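Local structure of Poly(beta-D-mannuronate) C5 epimerase (Pseudomonas syringae pv. tomato, 4NK6) at residues I84-M89 and K106-E111; V95-L100 and G115-R120; I344-S349 and V373-Y378; T400-D403 and P408-A411. The protein epimerises beta-D-mannuronate residues to alpha-L-guluronate in the alginate polymer and helps shield and channel the new chain across the periplasm. All blocks are in the same frame, centred on the assembly; numbering follows the deposited sequence.

Contact 1. Residues I84-M89 and K106-E111; sequences IPQAIM and KQFLSE
Ile88 and Phe108 give most of the surface to this contact, and Gln86 adds a polar fringe. Ile88 sends its delta methyl toward the turn at the head of the second segment: CD1 stops 4.1 Å from the carbonyl O of Phe108 and 4.3 Å from CB of Leu109. CG1 of Ile88 lies beside the backbone N (chi1 -62°), which lets the longer branch rather than CG2 make this reach. A slender branched chain suits the place, because it fills the buried side of the contact and also leans on Leu100 of helix 97-103, on which Leu109 packs as well.

The setting is the N-terminal end of a right-handed parallel beta-helix. Strand 86-91 pairs with strands 52-57 and 123-124, while strand 109-113 pairs antiparallel with 116-119; the two do not pair with each other, and it is the Ile88 side chain that meets both backbone and side chain across the gap.

Nearer the surface, Gln86 and Phe108 come together. Gln86 runs extended beyond CG and brings OE1 to 3.8 Å from CZ of Phe108, an oblique approach with the amide and ring planes 89° apart. This is van der Waals contact, made by the far carbon of the ring. Phenylalanine suits the place because its ring can lie against the Gln107 chain and Leu121: Gln107, the preceding residue, sets its CG 3.6 Å above the Phe108 ring plane, over the centre. Along the same turn, the Lys106 chain runs extended and turns only at its end, where NZ donates to Ser110 OG at 3.0 Å, tying the exposed start of the segment to strand 109-113.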
loop_
_atom_site.group_PDB
_atom_site.type_symbol
_atom_site.label_atom_id
_atom_site.label_comp_id
_atom_site.label_asym_id
_atom_site.label_seq_id
_atom_site.Cartn_x
_atom_site.Cartn_y
_atom_site.Cartn_z
ATOM N N ILE A 84 -17.883 -27.435 4.124
ATOM C CA ILE A 84 -16.846 -27.088 5.089
ATOM C C ILE A 84 -15.668 -26.471 4.345
ATOM O O ILE A 84 -15.141 -27.080 3.415
ATOM C CB ILE A 84 -16.369 -28.326 5.860
ATOM C CG1 ILE A 84 -17.568 -29.052 6.460
ATOM C CG2 ILE A 84 -15.383 -27.939 6.948
ATOM C CD1 ILE A 84 -18.518 -28.113 7.134
ATOM N N PRO A 85 -15.270 -25.252 4.742
ATOM C CA PRO A 85 -14.327 -24.434 3.972
ATOM C C PRO A 85 -12.955 -25.084 3.857
ATOM O O PRO A 85 -12.377 -25.482 4.871
ATOM C CB PRO A 85 -14.236 -23.136 4.796
ATOM C CG PRO A 85 -15.469 -23.129 5.625
ATOM C CD PRO A 85 -15.731 -24.554 5.953
ATOM N N GLN A 86 -12.464 -25.187 2.624
ATOM C CA GLN A 86 -11.136 -25.720 2.337
ATOM C C GLN A 86 -10.233 -24.676 1.690
ATOM O O GLN A 86 -10.699 -23.644 1.201
ATOM C CB GLN A 86 -11.236 -26.922 1.401
ATOM C CG GLN A 86 -12.041 -28.080 1.953
ATOM C CD GLN A 86 -12.114 -29.233 0.980
ATOM O OE1 GLN A 86 -12.798 -29.158 -0.044
ATOM N NE2 GLN A 86 -11.404 -30.305 1.287
ATOM N N ALA A 87 -8.937 -24.961 1.685
ATOM C CA ALA A 87 -7.970 -24.149 0.969
ATOM C C ALA A 87 -6.988 -25.072 0.247
ATOM O O ALA A 87 -6.758 -26.201 0.668
ATOM C CB ALA A 87 -7.230 -23.238 1.928
ATOM N N ILE A 88 -6.445 -24.589 -0.861
ATOM C CA ILE A 88 -5.314 -25.227 -1.507
ATOM C C ILE A 88 -4.076 -24.777 -0.746
ATOM O O ILE A 88 -3.837 -23.576 -0.606
ATOM C CB ILE A 88 -5.208 -24.767 -2.969
ATOM C CG1 ILE A 88 -6.464 -25.187 -3.743
ATOM C CG2 ILE A 88 -3.930 -25.318 -3.624
ATOM C CD1 ILE A 88 -6.640 -24.470 -5.064
ATOM N N MET A 89 -3.299 -25.725 -0.235
ATOM C CA MET A 89 -2.145 -25.372 0.591
ATOM C C MET A 89 -0.805 -25.837 0.032
ATOM O O MET A 89 -0.661 -26.967 -0.429
ATOM C CB MET A 89 -2.313 -25.909 2.005
ATOM C CG MET A 89 -3.614 -25.499 2.649
ATOM S SD MET A 89 -3.826 -26.218 4.289
ATOM C CE MET A 89 -5.517 -25.683 4.635
ATOM N N LYS A 106 -9.933 -30.322 -10.921
ATOM C CA LYS A 106 -10.436 -29.271 -11.806
ATOM C C LYS A 106 -11.497 -28.361 -11.161
ATOM O O LYS A 106 -11.508 -27.143 -11.391
ATOM C CB LYS A 106 -10.982 -29.903 -13.096
ATOM C CG LYS A 106 -11.400 -28.908 -14.177
ATOM C CD LYS A 106 -11.849 -29.632 -15.453
ATOM C CE LYS A 106 -12.328 -28.654 -16.529
ATOM N NZ LYS A 106 -11.236 -27.774 -17.045
ATOM N N GLN A 107 -12.374 -28.941 -10.344
ATOM C CA GLN A 107 -13.428 -28.161 -9.695
ATOM C C GLN A 107 -12.882 -27.078 -8.760
ATOM O O GLN A 107 -13.582 -26.111 -8.459
ATOM C CB GLN A 107 -14.404 -29.067 -8.935
ATOM C CG GLN A 107 -13.838 -29.665 -7.657
ATOM C CD GLN A 107 -14.775 -30.674 -7.011
ATOM O OE1 GLN A 107 -15.935 -30.372 -6.718
ATOM N NE2 GLN A 107 -14.274 -31.883 -6.792
ATOM N N PHE A 108 -11.640 -27.227 -8.304
ATOM C CA PHE A 108 -11.053 -26.227 -7.397
ATOM C C PHE A 108 -10.022 -25.333 -8.085
ATOM O O PHE A 108 -9.778 -24.204 -7.655
ATOM C CB PHE A 108 -10.424 -26.911 -6.183
ATOM C CG PHE A 108 -11.406 -27.701 -5.365
ATOM C CD1 PHE A 108 -12.657 -27.178 -5.075
ATOM C CD2 PHE A 108 -11.084 -28.965 -4.892
ATOM C CE1 PHE A 108 -13.580 -27.900 -4.324
ATOM C CE2 PHE A 108 -12.002 -29.696 -4.139
ATOM C CZ PHE A 108 -13.251 -29.154 -3.853
ATOM N N LEU A 109 -9.410 -25.850 -9.143
ATOM C CA LEU A 109 -8.418 -25.096 -9.904
ATOM C C LEU A 109 -8.423 -25.609 -11.339
ATOM O O LEU A 109 -7.964 -26.710 -11.612
ATOM C CB LEU A 109 -7.026 -25.250 -9.285
ATOM C CG LEU A 109 -5.903 -24.466 -9.969
ATOM C CD1 LEU A 109 -6.258 -22.984 -10.075
ATOM C CD2 LEU A 109 -4.579 -24.651 -9.231
ATOM N N SER A 110 -8.954 -24.803 -12.249
ATOM C CA SER A 110 -9.233 -25.251 -13.608
ATOM C C SER A 110 -8.532 -24.388 -14.647
ATOM O O SER A 110 -8.550 -23.161 -14.552
ATOM C CB SER A 110 -10.747 -25.214 -13.845
ATOM O OG SER A 110 -11.066 -25.416 -15.210
ATOM N N GLU A 111 -7.915 -25.031 -15.640
ATOM C CA GLU A 111 -7.357 -24.318 -16.784
ATOM C C GLU A 111 -8.446 -24.156 -17.836
ATOM O O GLU A 111 -8.794 -25.113 -18.521
ATOM C CB GLU A 111 -6.173 -25.088 -17.388
ATOM C CG GLU A 111 -5.492 -24.347 -18.532
ATOM C CD GLU A 111 -4.111 -24.895 -18.877
ATOM O OE1 GLU A 111 -3.807 -26.048 -18.508
ATOM O OE2 GLU A 111 -3.324 -24.159 -19.515
#

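Contact 2. Residues V95-L100 and G115-R120; sequences VNLQDL and GVYVAR
Gln98 bends at chi2 (60°), and this fold brings its amide to Tyr117, whose CG lies beside the backbone N and aims the ring from the strand at the start of the helix. The CB of Gln98 does not itself face the strand; the bend brings the end of the chain nearer to it than that direction suggests. As built, Gln98 NE2 donates to Tyr117 OH at 2.9 Å, with a fairly straight N-H...O angle of 163°. The phenol oxygen lies in the plane of the amide, as a good donor geometry requires, while the amide and ring planes are inclined at 62°. Thr137 OG1 is a second partner of NE2, so two bonds fix the rotation of the amide.

Leu97 deals with the apolar part of the same ring. With its CG anti to the backbone N, it passes alongside Tyr117 in the opposite direction, and its CD2 meets Tyr117 CD2 at 3.8 Å, approaching the ring obliquely. Tyrosine suits this place: its ring carbons pack in the interior against leucine, and its hydroxyl meets a polar chain at the border of the core.

The start of the helix is fixed by Asn96, the N-cap. Asp99 N donates to Asn96 OD1 at 2.9 Å, and Asn96 N donates in return to Asp99 OD2 at 3.0 Å. This reciprocal pair is a capping box, here turning edge strand 93-96 into helix 97-103 at the N-terminal end of the beta-helix, where a short helix probably helps close the hydrophobic core, as in other right-handed parallel beta-helices.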
loop_
_atom_site.group_PDB
_atom_site.type_symbol
_atom_site.label_atom_id
_atom_site.label_comp_id
_atom_site.label_asym_id
_atom_site.label_seq_id
_atom_site.Cartn_x
_atom_site.Cartn_y
_atom_site.Cartn_z
ATOM N N VAL A 95 6.593 -24.936 -5.090
ATOM C CA VAL A 95 5.465 -25.290 -5.942
ATOM C C VAL A 95 5.121 -24.096 -6.829
ATOM O O VAL A 95 4.952 -22.984 -6.329
ATOM C CB VAL A 95 4.214 -25.658 -5.096
ATOM C CG1 VAL A 95 2.970 -25.760 -5.978
ATOM C CG2 VAL A 95 4.440 -26.950 -4.332
ATOM N N ASN A 96 5.039 -24.311 -8.141
ATOM C CA ASN A 96 4.549 -23.265 -9.039
ATOM C C ASN A 96 3.076 -23.481 -9.425
ATOM O O ASN A 96 2.500 -24.519 -9.111
ATOM C CB ASN A 96 5.477 -23.063 -10.260
ATOM C CG ASN A 96 5.613 -24.306 -11.129
ATOM O OD1 ASN A 96 4.623 -24.968 -11.452
ATOM N ND2 ASN A 96 6.851 -24.617 -11.531
ATOM N N LEU A 97 2.461 -22.496 -10.073
ATOM C CA LEU A 97 1.035 -22.599 -10.397
ATOM C C LEU A 97 0.739 -23.787 -11.323
ATOM O O LEU A 97 -0.307 -24.435 -11.198
ATOM C CB LEU A 97 0.511 -21.293 -10.999
ATOM C CG LEU A 97 -0.976 -21.236 -11.380
ATOM C CD1 LEU A 97 -1.876 -21.616 -10.207
ATOM C CD2 LEU A 97 -1.330 -19.845 -11.873
ATOM N N GLN A 98 1.668 -24.087 -12.232
ATOM C CA GLN A 98 1.496 -25.226 -13.125
ATOM C C GLN A 98 1.482 -26.540 -12.343
ATOM O O GLN A 98 0.761 -27.472 -12.711
ATOM C CB GLN A 98 2.551 -25.247 -14.247
ATOM C CG GLN A 98 2.254 -24.277 -15.396
ATOM C CD GLN A 98 2.180 -22.832 -14.921
ATOM O OE1 GLN A 98 3.024 -22.390 -14.144
ATOM N NE2 GLN A 98 1.158 -22.097 -15.366
ATOM N N ASP A 99 2.263 -26.607 -11.264
ATOM C CA ASP A 99 2.285 -27.799 -10.412
ATOM C C ASP A 99 0.932 -27.983 -9.714
ATOM O O ASP A 99 0.412 -29.095 -9.625
ATOM C CB ASP A 99 3.405 -27.718 -9.366
ATOM C CG ASP A 99 4.801 -27.695 -9.982
ATOM O OD1 ASP A 99 5.039 -28.387 -10.997
ATOM O OD2 ASP A 99 5.671 -26.977 -9.438
ATOM N N LEU A 100 0.364 -26.886 -9.216
ATOM C CA LEU A 100 -0.945 -26.929 -8.561
ATOM C C LEU A 100 -2.031 -27.454 -9.490
ATOM O O LEU A 100 -2.882 -28.246 -9.082
ATOM C CB LEU A 100 -1.358 -25.530 -8.091
ATOM C CG LEU A 100 -0.708 -24.910 -6.861
ATOM C CD1 LEU A 100 -1.340 -23.542 -6.588
ATOM C CD2 LEU A 100 -0.842 -25.827 -5.654
ATOM N N GLY A 115 -2.925 -21.447 -20.359
ATOM C CA GLY A 115 -2.301 -20.480 -19.473
ATOM C C GLY A 115 -3.254 -19.609 -18.667
ATOM O O GLY A 115 -2.813 -18.717 -17.932
ATOM N N VAL A 116 -4.557 -19.859 -18.791
ATOM C CA VAL A 116 -5.557 -19.093 -18.043
ATOM C C VAL A 116 -6.278 -20.009 -17.054
ATOM O O VAL A 116 -6.892 -20.994 -17.454
ATOM C CB VAL A 116 -6.600 -18.447 -18.981
ATOM C CG1 VAL A 116 -7.624 -17.657 -18.180
ATOM C CG2 VAL A 116 -5.923 -17.552 -20.009
ATOM N N TYR A 117 -6.218 -19.676 -15.767
ATOM C CA TYR A 117 -6.710 -20.576 -14.720
ATOM C C TYR A 117 -7.738 -19.916 -13.798
ATOM O O TYR A 117 -7.617 -18.733 -13.486
ATOM C CB TYR A 117 -5.534 -21.063 -13.876
ATOM C CG TYR A 117 -4.372 -21.556 -14.704
ATOM C CD1 TYR A 117 -4.331 -22.864 -15.171
ATOM C CD2 TYR A 117 -3.316 -20.712 -15.024
ATOM C CE1 TYR A 117 -3.265 -23.317 -15.934
ATOM C CE2 TYR A 117 -2.249 -21.155 -15.785
ATOM C CZ TYR A 117 -2.229 -22.454 -16.234
ATOM O OH TYR A 117 -1.169 -22.892 -16.991
ATOM N N VAL A 118 -8.731 -20.687 -13.351
ATOM C CA VAL A 118 -9.685 -20.200 -12.353
ATOM C C VAL A 118 -9.534 -20.962 -11.035
ATOM O O VAL A 118 -9.717 -22.179 -10.996
ATOM C CB VAL A 118 -11.153 -20.345 -12.823
ATOM C CG1 VAL A 118 -12.103 -19.783 -11.765
ATOM C CG2 VAL A 118 -11.371 -19.648 -14.156
ATOM N N ALA A 119 -9.190 -20.249 -9.965
ATOM C CA ALA A 119 -9.112 -20.857 -8.632
ATOM C C ALA A 119 -10.461 -20.752 -7.930
ATOM O O ALA A 119 -11.029 -19.662 -7.827
ATOM C CB ALA A 119 -8.041 -20.185 -7.792
ATOM N N ARG A 120 -10.973 -21.876 -7.442
ATOM C CA ARG A 120 -12.265 -21.858 -6.758
ATOM C C ARG A 120 -12.137 -22.186 -5.272
ATOM O O ARG A 120 -13.118 -22.502 -4.606
ATOM C CB ARG A 120 -13.258 -22.785 -7.463
ATOM C CG ARG A 120 -13.590 -22.315 -8.870
ATOM C CD ARG A 120 -14.798 -23.026 -9.431
ATOM N NE ARG A 120 -15.087 -22.604 -10.799
ATOM C CZ ARG A 120 -14.577 -23.184 -11.883
ATOM N NH1 ARG A 120 -13.745 -24.208 -11.761
ATOM N NH2 ARG A 120 -14.901 -22.745 -13.089
#

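Contact 3. Residues I344-S349 and V373-Y378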
loop_
_atom_site.group_PDB
_atom_site.type_symbol
_atom_site.label_atom_id
_atom_site.label_comp_id
_atom_site.label_asym_id
_atom_site.label_seq_id
_atom_site.Cartn_x
_atom_site.Cartn_y
_atom_site.Cartn_z
ATOM N N ILE A 344 0.380 17.941 -0.886
ATOM C CA ILE A 344 0.872 17.199 0.269
ATOM C C ILE A 344 0.189 17.712 1.542
ATOM O O ILE A 344 0.109 18.923 1.760
ATOM C CB ILE A 344 2.383 17.415 0.467
ATOM C CG1 ILE A 344 3.158 17.057 -0.805
ATOM C CG2 ILE A 344 2.889 16.615 1.672
ATOM C CD1 ILE A 344 4.664 17.380 -0.735
ATOM N N THR A 345 -0.304 16.801 2.377
ATOM C CA THR A 345 -0.851 17.190 3.674
ATOM C C THR A 345 -0.108 16.474 4.799
ATOM O O THR A 345 0.031 15.257 4.765
ATOM C CB THR A 345 -2.347 16.841 3.790
ATOM O OG1 THR A 345 -3.033 17.201 2.586
ATOM C CG2 THR A 345 -2.984 17.571 4.991
ATOM N N LEU A 346 0.370 17.231 5.786
ATOM C CA LEU A 346 0.932 16.638 6.992
ATOM C C LEU A 346 -0.043 16.816 8.147
ATOM O O LEU A 346 -0.415 17.936 8.498
ATOM C CB LEU A 346 2.280 17.260 7.363
ATOM C CG LEU A 346 3.434 17.273 6.347
ATOM C CD1 LEU A 346 4.746 17.196 7.076
ATOM C CD2 LEU A 346 3.353 16.186 5.305
ATOM N N TYR A 347 -0.459 15.698 8.723
ATOM C CA TYR A 347 -1.384 15.691 9.834
ATOM C C TYR A 347 -0.662 15.148 11.068
ATOM O O TYR A 347 -0.359 13.947 11.126
ATOM C CB TYR A 347 -2.529 14.730 9.537
ATOM C CG TYR A 347 -3.596 15.177 8.559
ATOM C CD1 TYR A 347 -4.272 16.382 8.716
ATOM C CD2 TYR A 347 -3.970 14.351 7.505
ATOM C CE1 TYR A 347 -5.286 16.754 7.835
ATOM C CE2 TYR A 347 -4.965 14.716 6.624
ATOM C CZ TYR A 347 -5.622 15.911 6.793
ATOM O OH TYR A 347 -6.620 16.252 5.904
ATOM N N GLU A 348 -0.398 16.016 12.042
ATOM C CA GLU A 348 0.172 15.602 13.323
ATOM C C GLU A 348 1.394 14.700 13.137
ATOM O O GLU A 348 1.530 13.673 13.805
ATOM C CB GLU A 348 -0.887 14.882 14.168
ATOM C CG GLU A 348 -2.057 15.771 14.616
ATOM C CD GLU A 348 -2.996 16.165 13.473
ATOM O OE1 GLU A 348 -3.470 15.273 12.739
ATOM O OE2 GLU A 348 -3.267 17.370 13.312
ATOM N N SER A 349 2.253 15.067 12.194
ATOM C CA SER A 349 3.398 14.237 11.822
ATOM C C SER A 349 4.626 15.123 11.645
ATOM O O SER A 349 4.881 15.643 10.549
ATOM C CB SER A 349 3.115 13.477 10.518
ATOM O OG SER A 349 2.119 12.482 10.704
ATOM N N VAL A 373 5.433 19.819 14.081
ATOM C CA VAL A 373 6.603 20.664 14.332
ATOM C C VAL A 373 7.869 20.150 13.648
ATOM O O VAL A 373 7.961 18.973 13.305
ATOM C CB VAL A 373 6.886 20.850 15.843
ATOM C CG1 VAL A 373 5.752 21.612 16.508
ATOM C CG2 VAL A 373 7.126 19.507 16.520
ATOM N N ASN A 374 8.836 21.045 13.460
ATOM C CA ASN A 374 10.134 20.707 12.873
ATOM C C ASN A 374 10.002 20.139 11.469
ATOM O O ASN A 374 10.689 19.183 11.100
ATOM C CB ASN A 374 10.920 19.748 13.766
ATOM C CG ASN A 374 11.199 20.326 15.131
ATOM O OD1 ASN A 374 11.489 21.514 15.270
ATOM N ND2 ASN A 374 11.099 19.492 16.155
ATOM N N ILE A 375 9.103 20.732 10.697
ATOM C CA ILE A 375 8.948 20.378 9.298
ATOM C C ILE A 375 9.957 21.176 8.482
ATOM O O ILE A 375 10.052 22.394 8.617
ATOM C CB ILE A 375 7.521 20.664 8.817
ATOM C CG1 ILE A 375 6.524 19.795 9.601
ATOM C CG2 ILE A 375 7.380 20.411 7.317
ATOM C CD1 ILE A 375 6.870 18.307 9.588
ATOM N N LYS A 376 10.733 20.485 7.653
ATOM C CA LYS A 376 11.693 21.163 6.795
ATOM C C LYS A 376 11.216 21.152 5.350
ATOM O O LYS A 376 10.969 20.095 4.774
ATOM C CB LYS A 376 13.082 20.536 6.939
ATOM C CG LYS A 376 13.631 20.656 8.356
ATOM C CD LYS A 376 14.999 20.005 8.520
ATOM C CE LYS A 376 15.522 20.198 9.947
ATOM N NZ LYS A 376 16.816 19.492 10.172
ATOM N N LEU A 377 11.057 22.341 4.780
ATOM C CA LEU A 377 10.598 22.474 3.403
ATOM C C LEU A 377 11.731 23.064 2.582
ATOM O O LEU A 377 11.944 24.280 2.577
ATOM C CB LEU A 377 9.353 23.366 3.326
ATOM C CG LEU A 377 8.114 22.931 4.129
ATOM C CD1 LEU A 377 6.934 23.858 3.880
ATOM C CD2 LEU A 377 7.716 21.499 3.829
ATOM N N TYR A 378 12.481 22.199 1.908
ATOM C CA TYR A 378 13.654 22.648 1.164
ATOM C C TYR A 378 13.453 22.510 -0.344
ATOM O O TYR A 378 13.083 21.441 -0.841
ATOM C CB TYR A 378 14.896 21.868 1.597
ATOM C CG TYR A 378 15.576 22.375 2.857
ATOM C CD1 TYR A 378 14.973 22.243 4.101
ATOM C CD2 TYR A 378 16.838 22.972 2.801
ATOM C CE1 TYR A 378 15.605 22.702 5.267
ATOM C CE2 TYR A 378 17.473 23.433 3.954
ATOM C CZ TYR A 378 16.842 23.289 5.183
ATOM O OH TYR A 378 17.460 23.745 6.332
#
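Ser349 OG is gripped twice: it donates to the carbonyl O of Tyr347 at 2.9 Å and takes a bond from the backbone N of Ser326 in the preceding coil. The first bond spans two residues at the end of strand 344-347, and the hydroxyl reaches the carbonyl from above its plane, 45° out of it, off the lone-pair direction. The carbonyl O of Ser349, which also receives Asn352 ND2, lies 3.5 Å from Ile375 CD1.

Leu346 meets the same methyl as well. The two side chains reach toward each other tip to tip, and Leu346 CD1 comes within 3.5 Å of Ile375 CD1, tighter than usual for two methyls. Leu346 chi2, at -149°, lies away from a staggered value, which may reflect this tight contact. Flexible aliphatic chains suit the narrow interior of a right-handed beta-helix, where residues from different faces meet end to end.

Strand 344-347 pairs in parallel with strands 320-323 and 367-370, while strand 375-378 lies on another face between strands 353-355 and 414-418, with Ile375 also touching Val369 and Leu415.

Contact 4. Residues T400-D403 and P408-A411; sequences TDRD and PFDA
Arg402 lies against the carbon side of Phe409 in one part of this surface contact, whereas in the other a water bridges it to the carbonyl of Pro408. On the packed side, the arginine chain is extended as far as NE (chi1 -172°), which comes to 4.3 Å from Phe409 CB, and chi4 (93°) then swings the guanidinium. The approach is oblique to the guanidinium and to the phenyl ring, and even here the atoms are not pressed together. NE has its own partner in the carbonyl O of Asp407, which holds the head of the side chain next to the second segment. Phe409 rests against Leu397, Asn398 and Glu348.

The solvent side is looser. Arg402 NH2 stands 4.3 Å from Pro408 O, too far for a direct bond, and one water fills the step: it accepts from NH2 at 2.8 Å and donates to Pro408 O at 2.8 Å. The water lies in the guanidinium plane, at its edge, where an N-H points. Arginine suits the place because its several N-H groups can serve a carbonyl and a water at once. At the base of the arginine, Thr400 OG1 accepts from Arg402 N at 3.2 Å, an ST turn.

The loop belongs to the long excursion between strands 388-393 and 414-418 of the beta-helix. The Arg402 side chain is about 10 Å from that of His274, the inferred proton acceptor, a position consistent with a rim of the groove for anionic alginate.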
loop_
_atom_site.group_PDB
_atom_site.type_symbol
_atom_site.label_atom_id
_atom_site.label_comp_id
_atom_site.label_asym_id
_atom_site.label_seq_id
_atom_site.Cartn_x
_atom_site.Cartn_y
_atom_site.Cartn_z
ATOM N N THR A 400 -13.181 15.083 19.012
ATOM C CA THR A 400 -13.496 14.677 17.651
ATOM C C THR A 400 -13.617 13.156 17.676
ATOM O O THR A 400 -13.667 12.556 18.753
ATOM C CB THR A 400 -12.409 15.100 16.649
ATOM O OG1 THR A 400 -11.172 14.458 16.978
ATOM C CG2 THR A 400 -12.212 16.608 16.670
ATOM N N ASP A 401 -13.663 12.528 16.509
ATOM C CA ASP A 401 -13.746 11.069 16.453
ATOM C C ASP A 401 -12.378 10.419 16.712
ATOM O O ASP A 401 -12.275 9.199 16.825
ATOM C CB ASP A 401 -14.316 10.610 15.107
ATOM N N ARG A 402 -11.341 11.246 16.817
ATOM C CA ARG A 402 -9.973 10.773 17.028
ATOM C C ARG A 402 -9.792 10.034 18.355
ATOM O O ARG A 402 -10.351 10.430 19.382
ATOM C CB ARG A 402 -8.996 11.948 16.956
ATOM C CG ARG A 402 -7.530 11.542 16.969
ATOM C CD ARG A 402 -6.635 12.759 16.915
ATOM N NE ARG A 402 -5.243 12.407 16.646
ATOM C CZ ARG A 402 -4.696 12.377 15.434
ATOM N NH1 ARG A 402 -5.421 12.677 14.365
ATOM N NH2 ARG A 402 -3.422 12.047 15.292
ATOM N N ASP A 403 -9.016 8.953 18.319
ATOM C CA ASP A 403 -8.645 8.212 19.522
ATOM C C ASP A 403 -7.358 8.830 20.055
ATOM O O ASP A 403 -6.266 8.548 19.551
ATOM C CB ASP A 403 -8.435 6.736 19.179
ATOM C CG ASP A 403 -8.146 5.869 20.397
ATOM O OD1 ASP A 403 -7.665 6.387 21.425
ATOM O OD2 ASP A 403 -8.387 4.649 20.311
ATOM N N PRO A 408 -2.086 10.363 20.033
ATOM C CA PRO A 408 -1.956 11.664 20.696
ATOM C C PRO A 408 -1.453 12.723 19.724
ATOM O O PRO A 408 -0.833 12.395 18.710
ATOM C CB PRO A 408 -0.928 11.402 21.801
ATOM C CG PRO A 408 -0.185 10.185 21.363
ATOM C CD PRO A 408 -1.163 9.356 20.592
ATOM N N PHE A 409 -1.739 13.982 20.029
ATOM C CA PHE A 409 -1.389 15.083 19.144
ATOM C C PHE A 409 -1.039 16.294 19.988
ATOM O O PHE A 409 -1.346 16.342 21.176
ATOM C CB PHE A 409 -2.576 15.435 18.243
ATOM C CG PHE A 409 -3.658 16.206 18.948
ATOM C CD1 PHE A 409 -4.588 15.553 19.742
ATOM C CD2 PHE A 409 -3.734 17.586 18.831
ATOM C CE1 PHE A 409 -5.581 16.260 20.397
ATOM C CE2 PHE A 409 -4.720 18.299 19.487
ATOM C CZ PHE A 409 -5.649 17.633 20.273
ATOM N N ASP A 410 -0.414 17.282 19.362
ATOM C CA ASP A 410 -0.152 18.547 20.029
ATOM C C ASP A 410 -0.395 19.713 19.069
ATOM O O ASP A 410 0.142 19.739 17.956
ATOM C CB ASP A 410 1.273 18.581 20.584
ATOM C CG ASP A 410 1.565 19.854 21.344
ATOM O OD1 ASP A 410 0.648 20.357 22.027
ATOM O OD2 ASP A 410 2.704 20.360 21.246
ATOM N N ALA A 411 -1.219 20.664 19.502
ATOM C CA ALA A 411 -1.644 21.773 18.652
ATOM C C ALA A 411 -0.562 22.846 18.479
ATOM O O ALA A 411 -0.735 23.989 18.896
ATOM C CB ALA A 411 -2.934 22.393 19.189
HETATM O O HOH W 1 -0.977 11.051 16.289
#

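How the contacts relate
Contacts 1 and 2 share the N-terminal end of the beta-helix and adjoin each other: strands 109-113 and 116-119 pair antiparallel, with Ser110 O probably bonded to Val118 N at 2.8 Å. Contact 1 is partly buried and relies on van der Waals packing, while the buried contact 2 adds an amide-phenol bond. Contact 3 is also core, but mainly aliphatic, with a backbone carbonyl beside the methyl pair, about 49 Å (centres) from contact 1 on the opposite side of the chain's centre. Contact 4, a surface contact in a loop, is bridged in part by a water; it touches contact 3 where Glu348 CG meets Phe409 CB at 3.7 Å, so loop and coil meet near the inferred catalytic histidine.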